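Alpha-1,3-glucanase (Bacillus circulans, PDB 5ZRU) hydrolyses the alpha-1,3-glycosidic linkages of alpha-1,3-glucan, this chain being the catalytic unit of a longer GH87 enzyme. Local coordinates at residues A[374-379]-A[433-438]. Residues are numbered along the deposited sequence; the frame is centred on the assembly and turned at random.
Sequences GDDGLA and AIRMNT. With CA (calcium ion), chain J.
From strand 435-437 of a parallel beta-helix, the fold of this part of the catalytic unit, Arg435 reaches across to Asp376 in the loop leading into strand 378-381. Strand 411-412 lies between the two strands, so the CA atoms of Asp376 and Arg435 stay 8.9 Å apart and the side chains do the bridging. The arginine manages it with CG set between its backbone N and carbonyl carbon (chi1 79°) and the chain stretched out from CG to NE. It then takes the carboxylate side-on, one nitrogen to each oxygen, forming a salt bridge. NH2 sits 2.8 Å from Asp376 OD2 in a nearly straight bond (171°), with the oxygen at the edge of the guanidinium and in its plane. NE meets Asp376 OD1 at 2.9 Å on the syn lone pair, but here the bond is more bent and the oxygen is tilted out of the guanidinium plane, in keeping with the two flat groups being turned 40° against each other. OD1 also accepts from Ala408 N, and OD2 from water 3, so each oxygen has two donors. With an alanine in place of Arg435, Asp376 would probably be left without its positive mate, each oxygen keeping a single donor and the carboxylate freer to turn about CB-CG. Next door, Asp375 OD1 binds the calcium ion at 2.6 Å, a site it shares with Asp352, and takes Asp376 N on its anti lone pair. Arg435 NH2 stands 4.1 Å from Asp375 OD1, and water 1 links the pair, donating to OD1 and accepting from NH2. Arg435 is thus a second-shell residue that probably helps to position both aspartates beside the calcium: water 3, a ligand 2.1 Å from the metal, ties it to Asp376 OD2.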
ATOM      1  N   GLY A 374       1.647   2.749  -5.695  1.00  8.72           N
ATOM      2  CA  GLY A 374       1.719   2.878  -7.141  1.00  8.26           C
ATOM      3  C   GLY A 374       2.213   1.672  -7.907  1.00 10.01           C
ATOM      4  O   GLY A 374       2.696   1.799  -9.041  1.00  9.20           O
ATOM      5  N   ASP A 375       2.087   0.501  -7.294  1.00  8.30           N
ATOM      6  CA  ASP A 375       2.358  -0.788  -7.917  1.00  9.72           C
ATOM      7  C   ASP A 375       1.715  -1.817  -6.989  1.00 10.78           C
ATOM      8  O   ASP A 375       0.900  -1.450  -6.134  1.00 10.50           O
ATOM      9  CB  ASP A 375       3.872  -0.963  -8.146  1.00 10.79           C
ATOM     10  CG  ASP A 375       4.196  -1.811  -9.374  1.00 18.66           C
ATOM     11  OD1 ASP A 375       3.711  -2.952  -9.461  1.00 15.88           O
ATOM     12  OD2 ASP A 375       4.949  -1.335 -10.248  1.00 31.68           O
ATOM     13  N   ASP A 376       2.064  -3.093  -7.135  1.00 10.48           N
ATOM     14  CA  ASP A 376       1.414  -4.104  -6.299  1.00  9.07           C
ATOM     15  C   ASP A 376       1.534  -3.742  -4.823  1.00 10.43           C
ATOM     16  O   ASP A 376       2.614  -3.376  -4.352  1.00  9.40           O
ATOM     17  CB  ASP A 376       2.031  -5.480  -6.537  1.00  9.20           C
ATOM     18  CG  ASP A 376       1.813  -5.974  -7.946  1.00 10.58           C
ATOM     19  OD1 ASP A 376       0.639  -6.151  -8.337  1.00 11.51           O
ATOM     20  OD2 ASP A 376       2.816  -6.174  -8.662  1.00 12.92           O
ATOM     21  N   GLY A 377       0.424  -3.852  -4.098  1.00  9.62           N
ATOM     22  CA  GLY A 377       0.427  -3.522  -2.681  1.00  9.52           C
ATOM     23  C   GLY A 377       1.365  -4.438  -1.921  1.00  9.26           C
ATOM     24  O   GLY A 377       2.291  -3.987  -1.243  1.00 10.12           O
ATOM     25  N   LEU A 378       1.136  -5.738  -2.061  1.00  7.54           N
ATOM     26  CA  LEU A 378       1.977  -6.774  -1.473  1.00  8.35           C
ATOM     27  C   LEU A 378       2.322  -7.761  -2.576  1.00  9.15           C
ATOM     28  O   LEU A 378       1.422  -8.322  -3.209  1.00 10.49           O
ATOM     29  CB  LEU A 378       1.256  -7.486  -0.321  1.00  9.02           C
ATOM     30  CG  LEU A 378       0.675  -6.602   0.793  1.00  8.84           C
ATOM     31  CD1 LEU A 378      -0.125  -7.460   1.761  1.00  6.00           C
ATOM     32  CD2 LEU A 378       1.778  -5.835   1.534  1.00  8.81           C
ATOM     33  N   ALA A 379       3.610  -7.983  -2.805  1.00  9.08           N
ATOM     34  CA  ALA A 379       4.015  -8.819  -3.926  1.00  9.62           C
ATOM     35  C   ALA A 379       5.134  -9.767  -3.526  1.00  9.89           C
ATOM     36  O   ALA A 379       5.992  -9.424  -2.710  1.00  7.96           O
ATOM     37  CB  ALA A 379       4.489  -7.967  -5.112  1.00  7.96           C
ATOM     38  N   ALA A 433      -7.738  -6.729  -7.355  1.00  9.47           N
ATOM     39  CA  ALA A 433      -7.465  -7.024  -5.954  1.00  9.11           C
ATOM     40  C   ALA A 433      -6.334  -8.030  -5.830  1.00  8.28           C
ATOM     41  O   ALA A 433      -5.457  -7.889  -4.972  1.00  6.82           O
ATOM     42  CB  ALA A 433      -8.712  -7.556  -5.250  1.00  7.27           C
ATOM     43  N   ILE A 434      -6.335  -9.041  -6.698  1.00  8.39           N
ATOM     44  CA  ILE A 434      -5.370 -10.132  -6.688  1.00  8.59           C
ATOM     45  C   ILE A 434      -4.931 -10.384  -8.123  1.00  9.20           C
ATOM     46  O   ILE A 434      -5.777 -10.480  -9.018  1.00  9.14           O
ATOM     47  CB  ILE A 434      -5.975 -11.425  -6.106  1.00 10.52           C
ATOM     48  CG1 ILE A 434      -6.243 -11.295  -4.610  1.00  9.00           C
ATOM     49  CG2 ILE A 434      -5.061 -12.621  -6.385  1.00  7.72           C
ATOM     50  CD1 ILE A 434      -7.139 -12.399  -4.092  1.00  9.69           C
ATOM     51  N   ARG A 435      -3.619 -10.518  -8.343  1.00  8.48           N
ATOM     52  CA  ARG A 435      -3.150 -10.927  -9.657  1.00  9.11           C
ATOM     53  C   ARG A 435      -2.012 -11.928  -9.520  1.00 11.17           C
ATOM     54  O   ARG A 435      -1.275 -11.947  -8.527  1.00  8.09           O
ATOM     55  CB  ARG A 435      -2.716  -9.729 -10.527  1.00 10.70           C
ATOM     56  CG  ARG A 435      -1.329  -9.159 -10.231  1.00 10.36           C
ATOM     57  CD  ARG A 435      -0.998  -8.046 -11.221  1.00  9.78           C
ATOM     58  NE  ARG A 435       0.276  -7.402 -10.905  1.00  9.58           N
ATOM     59  CZ  ARG A 435       1.028  -6.767 -11.798  1.00 10.67           C
ATOM     60  NH1 ARG A 435       0.637  -6.692 -13.067  1.00 14.11           N
ATOM     61  NH2 ARG A 435       2.176  -6.211 -11.427  1.00 10.02           N
ATOM     62  N   MET A 436      -1.905 -12.793 -10.521  1.00  8.43           N
ATOM     63  CA  MET A 436      -0.728 -13.629 -10.705  1.00  8.42           C
ATOM     64  C   MET A 436      -0.352 -13.539 -12.172  1.00 12.04           C
ATOM     65  O   MET A 436      -1.236 -13.516 -13.030  1.00 11.09           O
ATOM     66  CB  MET A 436      -0.997 -15.081 -10.312  1.00  7.74           C
ATOM     67  CG  MET A 436      -1.485 -15.263  -8.874  1.00  9.49           C
ATOM     68  SD  MET A 436      -1.831 -16.998  -8.484  1.00 10.78           S
ATOM     69  CE  MET A 436      -0.201 -17.729  -8.574  1.00  9.21           C
ATOM     70  N   ASN A 437       0.942 -13.460 -12.466  1.00  9.76           N
ATOM     71  CA  ASN A 437       1.365 -13.615 -13.854  1.00 12.99           C
ATOM     72  C   ASN A 437       2.744 -14.255 -13.876  1.00 10.59           C
ATOM     73  O   ASN A 437       3.389 -14.426 -12.839  1.00 10.53           O
ATOM     74  CB  ASN A 437       1.319 -12.282 -14.635  1.00 10.81           C
ATOM     75  CG  ASN A 437       2.369 -11.257 -14.198  1.00 12.50           C
ATOM     76  OD1 ASN A 437       3.510 -11.583 -13.886  1.00 13.06           O
ATOM     77  ND2 ASN A 437       1.974  -9.981 -14.216  1.00 14.12           N
ATOM     78  N   THR A 438       3.185 -14.626 -15.081  1.00 10.13           N
ATOM     79  CA  THR A 438       4.531 -15.142 -15.292  1.00 12.53           C
ATOM     80  C   THR A 438       5.331 -14.211 -16.203  1.00 17.25           C
ATOM     81  O   THR A 438       6.215 -14.657 -16.940  1.00 15.91           O
ATOM     82  CB  THR A 438       4.491 -16.568 -15.853  1.00 11.40           C
ATOM     83  OG1 THR A 438       3.685 -16.610 -17.044  1.00 13.80           O
ATOM     84  CG2 THR A 438       3.881 -17.529 -14.826  1.00 13.11           C
TER
HETATM   85 CA    CA J 608       5.990  -3.786  -8.552  1.00 21.59          CA
HETATM   86  O   HOH W   1       3.846  -4.025 -12.284  1.00 23.85           O
HETATM   87  O   HOH W   2       7.660  -2.285  -9.011  1.00 32.06           O
HETATM   88  O   HOH W   3       5.212  -5.624  -8.024  1.00 15.34           O
HETATM   89  O   HOH W   4       5.880  -4.183 -10.673  1.00 24.87           O
HETATM   90  O   HOH W   5       8.118  -4.517  -8.952  1.00 30.56           O